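TetR family transcriptional regulator (Rhodococcus erythropolis, PDB 4ZA6) probably represses transcription of the quorum-sensing signal lactonase gene qsdA as a DNA-binding, all-helical regulator of the TetR family. Local coordinates at residues S88-T93 against A168-A173; M104-L109 against H157-L162. All coordinates share one frame; numbering follows the deposited sequence.

Interaction 1. Residues S88-T93 against A168-A173; sequences SVESST and AEIETA
Glu90 makes every contact between 88-93 and 168-173, meeting Ala168 and Ile170, and no hydrogen bond joins the two segments. The touching is van der Waals in kind. Of the carboxylate oxygens, OE2 of Glu90 lies 3.6 Å from CB of Ala168, while OE1 of Glu90 approaches CD1 of Ile170 to 3.4 Å. The carboxylate carbon CD of Glu90 is 3.8 Å from the same CD1 of Ile170, so the acid end rests on two methyl groups. The glutamate reaches them because CG stands anti to the backbone N (chi1 -176°) and the chain stays extended past CG, leading from the last turn of helix 74-90 to Ala168 and Ile170. The side chains of Glu90 and Ile170 run at a slant to one another. With an alanine here, the chain beyond CB goes, and the methyls of Ala168 and Ile170 would probably lose the carboxylate cover they share.

The hydrogen bonds here run within each segment or to residues beyond them, and they fix the backbone on each side. Helix 74-90 ends at Glu90, and Ser91 departs from its geometry; the N of Ser92 bonds to O of Val89 at 3.1 Å, and the hydroxyl of Ser92 caps the N of Leu95 as the N-cap of helix 93-101. The carbonyl of Glu90 is taken by Arg96. Across the contact Glu169 is the N-cap residue of helix 170-181, and Ile170 there also packs on Met86 and Arg87.

With 115 Å² buried in all, this is a small contact between a helix end and a helix start. It joins the C-terminus of helix 74-90 to the start of helix 170-181, the last helix of the all-helical C-terminal domain of a TetR-family regulator.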
loop_
_atom_site.group_PDB
_atom_site.type_symbol
_atom_site.label_atom_id
_atom_site.label_comp_id
_atom_site.label_asym_id
_atom_site.label_seq_id
_atom_site.Cartn_x
_atom_site.Cartn_y
_atom_site.Cartn_z
ATOM N N SER A 88 -1.955 4.297 9.782
ATOM C CA SER A 88 -1.537 5.473 9.009
ATOM C C SER A 88 -2.425 5.611 7.763
ATOM O O SER A 88 -2.873 6.704 7.434
ATOM C CB SER A 88 -0.067 5.368 8.616
ATOM O OG SER A 88 0.303 6.499 7.847
ATOM N N VAL A 89 -2.712 4.499 7.113
ATOM C CA VAL A 89 -3.591 4.446 5.940
ATOM C C VAL A 89 -5.031 4.837 6.352
ATOM O O VAL A 89 -5.648 5.653 5.677
ATOM C CB VAL A 89 -3.536 3.073 5.254
ATOM C CG1 VAL A 89 -4.633 2.934 4.184
ATOM C CG2 VAL A 89 -2.161 2.825 4.651
ATOM N N GLU A 90 -5.532 4.294 7.476
ATOM C CA GLU A 90 -6.869 4.611 8.003
ATOM C C GLU A 90 -7.047 6.133 8.292
ATOM O O GLU A 90 -8.120 6.680 8.031
ATOM C CB GLU A 90 -7.150 3.751 9.258
ATOM C CG GLU A 90 -8.536 3.911 9.863
ATOM C CD GLU A 90 -8.696 3.323 11.257
ATOM O OE1 GLU A 90 -7.738 3.405 12.061
ATOM O OE2 GLU A 90 -9.792 2.796 11.552
ATOM N N SER A 91 -5.991 6.811 8.793
ATOM C CA SER A 91 -6.065 8.244 9.110
ATOM C C SER A 91 -5.692 9.170 7.940
ATOM O O SER A 91 -5.587 10.385 8.133
ATOM C CB SER A 91 -5.233 8.554 10.356
ATOM O OG SER A 91 -3.840 8.463 10.093
ATOM N N SER A 92 -5.503 8.615 6.723
ATOM C CA SER A 92 -5.128 9.438 5.562
ATOM C C SER A 92 -6.290 10.239 5.020
ATOM O O SER A 92 -7.247 9.649 4.535
ATOM C CB SER A 92 -4.566 8.567 4.449
ATOM O OG SER A 92 -4.228 9.343 3.313
ATOM N N THR A 93 -6.184 11.580 5.051
ATOM C CA THR A 93 -7.219 12.486 4.520
ATOM C C THR A 93 -7.261 12.436 2.977
ATOM O O THR A 93 -8.352 12.393 2.396
ATOM C CB THR A 93 -7.038 13.894 5.073
ATOM O OG1 THR A 93 -5.644 14.177 5.117
ATOM C CG2 THR A 93 -7.628 14.040 6.445
ATOM N N ALA A 168 -12.557 -0.097 9.406
ATOM C CA ALA A 168 -11.317 -0.771 9.035
ATOM C C ALA A 168 -11.111 -1.818 10.118
ATOM O O ALA A 168 -11.165 -1.476 11.302
ATOM C CB ALA A 168 -10.156 0.216 9.037
ATOM N N GLU A 169 -10.962 -3.089 9.727
ATOM C CA GLU A 169 -10.805 -4.188 10.687
ATOM C C GLU A 169 -9.328 -4.482 10.973
ATOM O O GLU A 169 -8.816 -5.549 10.619
ATOM C CB GLU A 169 -11.560 -5.427 10.203
ATOM C CG GLU A 169 -13.043 -5.156 10.006
ATOM C CD GLU A 169 -13.803 -6.199 9.214
ATOM O OE1 GLU A 169 -15.045 -6.086 9.144
ATOM O OE2 GLU A 169 -13.163 -7.055 8.564
ATOM N N ILE A 170 -8.647 -3.520 11.614
ATOM C CA ILE A 170 -7.208 -3.612 11.907
ATOM C C ILE A 170 -6.821 -4.773 12.825
ATOM O O ILE A 170 -5.901 -5.518 12.491
ATOM C CB ILE A 170 -6.582 -2.230 12.274
ATOM C CG1 ILE A 170 -6.824 -1.218 11.124
ATOM C CG2 ILE A 170 -5.065 -2.347 12.613
ATOM C CD1 ILE A 170 -6.553 0.230 11.439
ATOM N N GLU A 171 -7.548 -4.954 13.949
ATOM C CA GLU A 171 -7.275 -6.040 14.892
ATOM C C GLU A 171 -7.435 -7.402 14.291
ATOM O O GLU A 171 -6.639 -8.284 14.581
ATOM C CB GLU A 171 -8.080 -5.905 16.200
ATOM C CG GLU A 171 -7.590 -4.752 17.065
ATOM C CD GLU A 171 -6.128 -4.748 17.496
ATOM O OE1 GLU A 171 -5.582 -3.638 17.665
ATOM O OE2 GLU A 171 -5.525 -5.831 17.662
ATOM N N THR A 172 -8.456 -7.586 13.449
ATOM C CA THR A 172 -8.673 -8.859 12.752
ATOM C C THR A 172 -7.536 -9.096 11.769
ATOM O O THR A 172 -7.066 -10.218 11.671
ATOM C CB THR A 172 -10.062 -8.893 12.084
ATOM O OG1 THR A 172 -11.061 -8.770 13.095
ATOM C CG2 THR A 172 -10.307 -10.169 11.324
ATOM N N ALA A 173 -7.058 -8.056 11.089
ATOM C CA ALA A 173 -5.944 -8.226 10.140
ATOM C C ALA A 173 -4.676 -8.630 10.907
ATOM O O ALA A 173 -3.959 -9.523 10.460
ATOM C CB ALA A 173 -5.709 -6.947 9.342
#

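Interaction 2. Residues M104-L109 against H157-L162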
loop_
_atom_site.group_PDB
_atom_site.type_symbol
_atom_site.label_atom_id
_atom_site.label_comp_id
_atom_site.label_asym_id
_atom_site.label_seq_id
_atom_site.Cartn_x
_atom_site.Cartn_y
_atom_site.Cartn_z
ATOM N N MET A 104 -14.840 2.272 -6.544
ATOM C CA MET A 104 -14.633 1.130 -7.442
ATOM C C MET A 104 -13.239 1.117 -8.066
ATOM O O MET A 104 -12.644 0.046 -8.200
ATOM C CB MET A 104 -15.719 1.076 -8.533
ATOM C CG MET A 104 -17.111 0.773 -7.986
ATOM S SD MET A 104 -18.347 0.519 -9.294
ATOM C CE MET A 104 -17.857 -1.124 -9.894
ATOM N N VAL A 105 -12.709 2.300 -8.437
ATOM C CA VAL A 105 -11.349 2.415 -8.992
ATOM C C VAL A 105 -10.392 1.967 -7.914
ATOM O O VAL A 105 -9.539 1.123 -8.178
ATOM C CB VAL A 105 -11.029 3.859 -9.486
ATOM C CG1 VAL A 105 -9.549 4.032 -9.812
ATOM C CG2 VAL A 105 -11.871 4.223 -10.705
ATOM N N PHE A 106 -10.565 2.496 -6.676
ATOM C CA PHE A 106 -9.686 2.141 -5.565
ATOM C C PHE A 106 -9.741 0.651 -5.172
ATOM O O PHE A 106 -8.679 0.063 -4.913
ATOM C CB PHE A 106 -9.890 3.057 -4.338
ATOM C CG PHE A 106 -8.855 2.780 -3.278
ATOM C CD1 PHE A 106 -7.548 3.216 -3.432
ATOM C CD2 PHE A 106 -9.152 1.963 -2.192
ATOM C CE1 PHE A 106 -6.561 2.879 -2.489
ATOM C CE2 PHE A 106 -8.177 1.660 -1.235
ATOM C CZ PHE A 106 -6.883 2.112 -1.397
ATOM N N ILE A 107 -10.944 0.046 -5.136
ATOM C CA ILE A 107 -11.066 -1.377 -4.787
ATOM C C ILE A 107 -10.177 -2.185 -5.727
ATOM O O ILE A 107 -9.399 -3.037 -5.270
ATOM C CB ILE A 107 -12.537 -1.894 -4.772
ATOM C CG1 ILE A 107 -13.342 -1.279 -3.591
ATOM C CG2 ILE A 107 -12.544 -3.445 -4.648
ATOM C CD1 ILE A 107 -14.903 -1.400 -3.719
ATOM N N LYS A 108 -10.259 -1.861 -7.038
ATOM C CA LYS A 108 -9.486 -2.490 -8.109
ATOM C C LYS A 108 -7.984 -2.294 -7.924
ATOM O O LYS A 108 -7.235 -3.265 -7.980
ATOM C CB LYS A 108 -9.958 -1.972 -9.478
ATOM C CG LYS A 108 -9.252 -2.588 -10.667
ATOM C CD LYS A 108 -9.978 -2.283 -11.954
ATOM C CE LYS A 108 -9.380 -3.056 -13.087
ATOM N NZ LYS A 108 -8.214 -2.361 -13.713
ATOM N N LEU A 109 -7.538 -1.054 -7.720
ATOM C CA LEU A 109 -6.104 -0.762 -7.535
ATOM C C LEU A 109 -5.476 -1.381 -6.266
ATOM O O LEU A 109 -4.315 -1.795 -6.283
ATOM C CB LEU A 109 -5.891 0.767 -7.534
ATOM C CG LEU A 109 -6.242 1.504 -8.820
ATOM C CD1 LEU A 109 -6.006 2.985 -8.658
ATOM C CD2 LEU A 109 -5.441 0.987 -9.996
ATOM N N HIS A 157 -9.477 -6.363 5.031
ATOM C CA HIS A 157 -9.864 -5.942 6.379
ATOM C C HIS A 157 -9.565 -4.479 6.548
ATOM O O HIS A 157 -10.414 -3.744 7.069
ATOM C CB HIS A 157 -9.186 -6.797 7.462
ATOM C CG HIS A 157 -9.728 -8.185 7.512
ATOM N ND1 HIS A 157 -10.988 -8.443 7.995
ATOM C CD2 HIS A 157 -9.184 -9.341 7.076
ATOM C CE1 HIS A 157 -11.164 -9.745 7.867
ATOM N NE2 HIS A 157 -10.101 -10.328 7.341
ATOM N N LEU A 158 -8.369 -4.034 6.106
ATOM C CA LEU A 158 -8.037 -2.608 6.170
ATOM C C LEU A 158 -9.100 -1.773 5.464
ATOM O O LEU A 158 -9.534 -0.744 5.991
ATOM C CB LEU A 158 -6.653 -2.358 5.565
ATOM C CG LEU A 158 -6.182 -0.908 5.467
ATOM C CD1 LEU A 158 -6.286 -0.168 6.817
ATOM C CD2 LEU A 158 -4.784 -0.841 4.889
ATOM N N TYR A 159 -9.536 -2.227 4.287
ATOM C CA TYR A 159 -10.505 -1.510 3.468
ATOM C C TYR A 159 -11.930 -2.031 3.580
ATOM O O TYR A 159 -12.719 -1.759 2.678
ATOM C CB TYR A 159 -10.028 -1.483 1.992
ATOM C CG TYR A 159 -8.630 -0.934 1.818
ATOM C CD1 TYR A 159 -8.343 0.396 2.108
ATOM C CD2 TYR A 159 -7.589 -1.748 1.382
ATOM C CE1 TYR A 159 -7.048 0.894 2.000
ATOM C CE2 TYR A 159 -6.287 -1.261 1.277
ATOM C CZ TYR A 159 -6.029 0.065 1.564
ATOM O OH TYR A 159 -4.754 0.556 1.454
ATOM N N ALA A 160 -12.275 -2.731 4.696
ATOM C CA ALA A 160 -13.607 -3.294 4.973
ATOM C C ALA A 160 -14.781 -2.306 4.769
ATOM O O ALA A 160 -15.787 -2.754 4.220
ATOM C CB ALA A 160 -13.656 -3.912 6.357
ATOM N N PRO A 161 -14.687 -0.973 5.087
ATOM C CA PRO A 161 -15.822 -0.078 4.802
ATOM C C PRO A 161 -16.186 0.053 3.323
ATOM O O PRO A 161 -17.356 0.267 3.019
ATOM C CB PRO A 161 -15.400 1.252 5.411
ATOM C CG PRO A 161 -14.314 0.922 6.368
ATOM C CD PRO A 161 -13.596 -0.219 5.744
ATOM N N LEU A 162 -15.220 -0.152 2.405
ATOM C CA LEU A 162 -15.476 -0.117 0.961
ATOM C C LEU A 162 -16.174 -1.365 0.461
ATOM O O LEU A 162 -16.714 -1.376 -0.642
ATOM C CB LEU A 162 -14.169 0.093 0.189
ATOM C CG LEU A 162 -13.482 1.432 0.453
ATOM C CD1 LEU A 162 -12.123 1.463 -0.169
ATOM C CD2 LEU A 162 -14.374 2.619 -0.004
#
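Phe106 presents the edge of its ring to a face of Tyr159, an edge-to-face (T-shaped) aromatic pair with centroids 5.0 Å apart and planes at 76°. Followed outward, the phenylalanine starts at a CB directed toward 157-162, and CG is set anti to the backbone N (chi1 -173°), which carries the ring away from helix 103-111 and toward Tyr159. The first ring atom to meet a partner is CD2 of Phe106, which touches methyl CD1 of Leu162 at 3.6 Å. Next along that edge, CE2 of Phe106 sits 3.5 Å from CE1 of Tyr159 and nearly as close to its CD1. At the far end CZ of Phe106 is 3.7 Å from CZ of Tyr159. The edge therefore lies over the CD1-CE1-CZ side of the tyrosine ring, displaced toward its rim. On the other face of that ring CG of Leu158 stands 3.9 Å above the centre, so the tyrosine is sandwiched between a leucine and an aromatic edge, which should restrict its rotation.

A second set of contacts lies beside the rings. The side chains of Ile107 and Leu162 run antiparallel alongside one another, with CG1 of Ile107 at 4.1 Å from CB of Leu162. The tip methyl CD1 of Ile107 comes to 3.6 Å from the backbone O of Leu162. No hydrogen bond crosses, and the contact is mainly apolar.

Leu95, Leu98 and Thr99 of helix 93-101 and Leu55 of helix 47-69 also touch Phe106. This is a partly buried apolar contact of an all-helical TetR-type C-terminal domain, with Phe106 itself buried, where helix 103-111 packs against the turn that follows helix 143-158.

In sequence, both segments of interaction 2 fall between those of interaction 1; their centres lie 12 Å apart, and they touch directly. OE2 of Glu169 probably hydrogen-bonds ND1 of His157 at 2.6 Å, tying the N-cap residue of helix 170-181 to the end of helix 143-158. CB of Ala168 packs on O of Leu158 at 3.3 Å. CG1 of Val89 meets OH of Tyr159 at 3.6 Å, bringing helix 74-90 to the tyrosine of the aromatic pair. Glu90 and Tyr159 each have a bound 2-methyl-2,4-pentanediol, probably from the crystallisation liquor, about 4 Å from the side chain, which may mark a pocket.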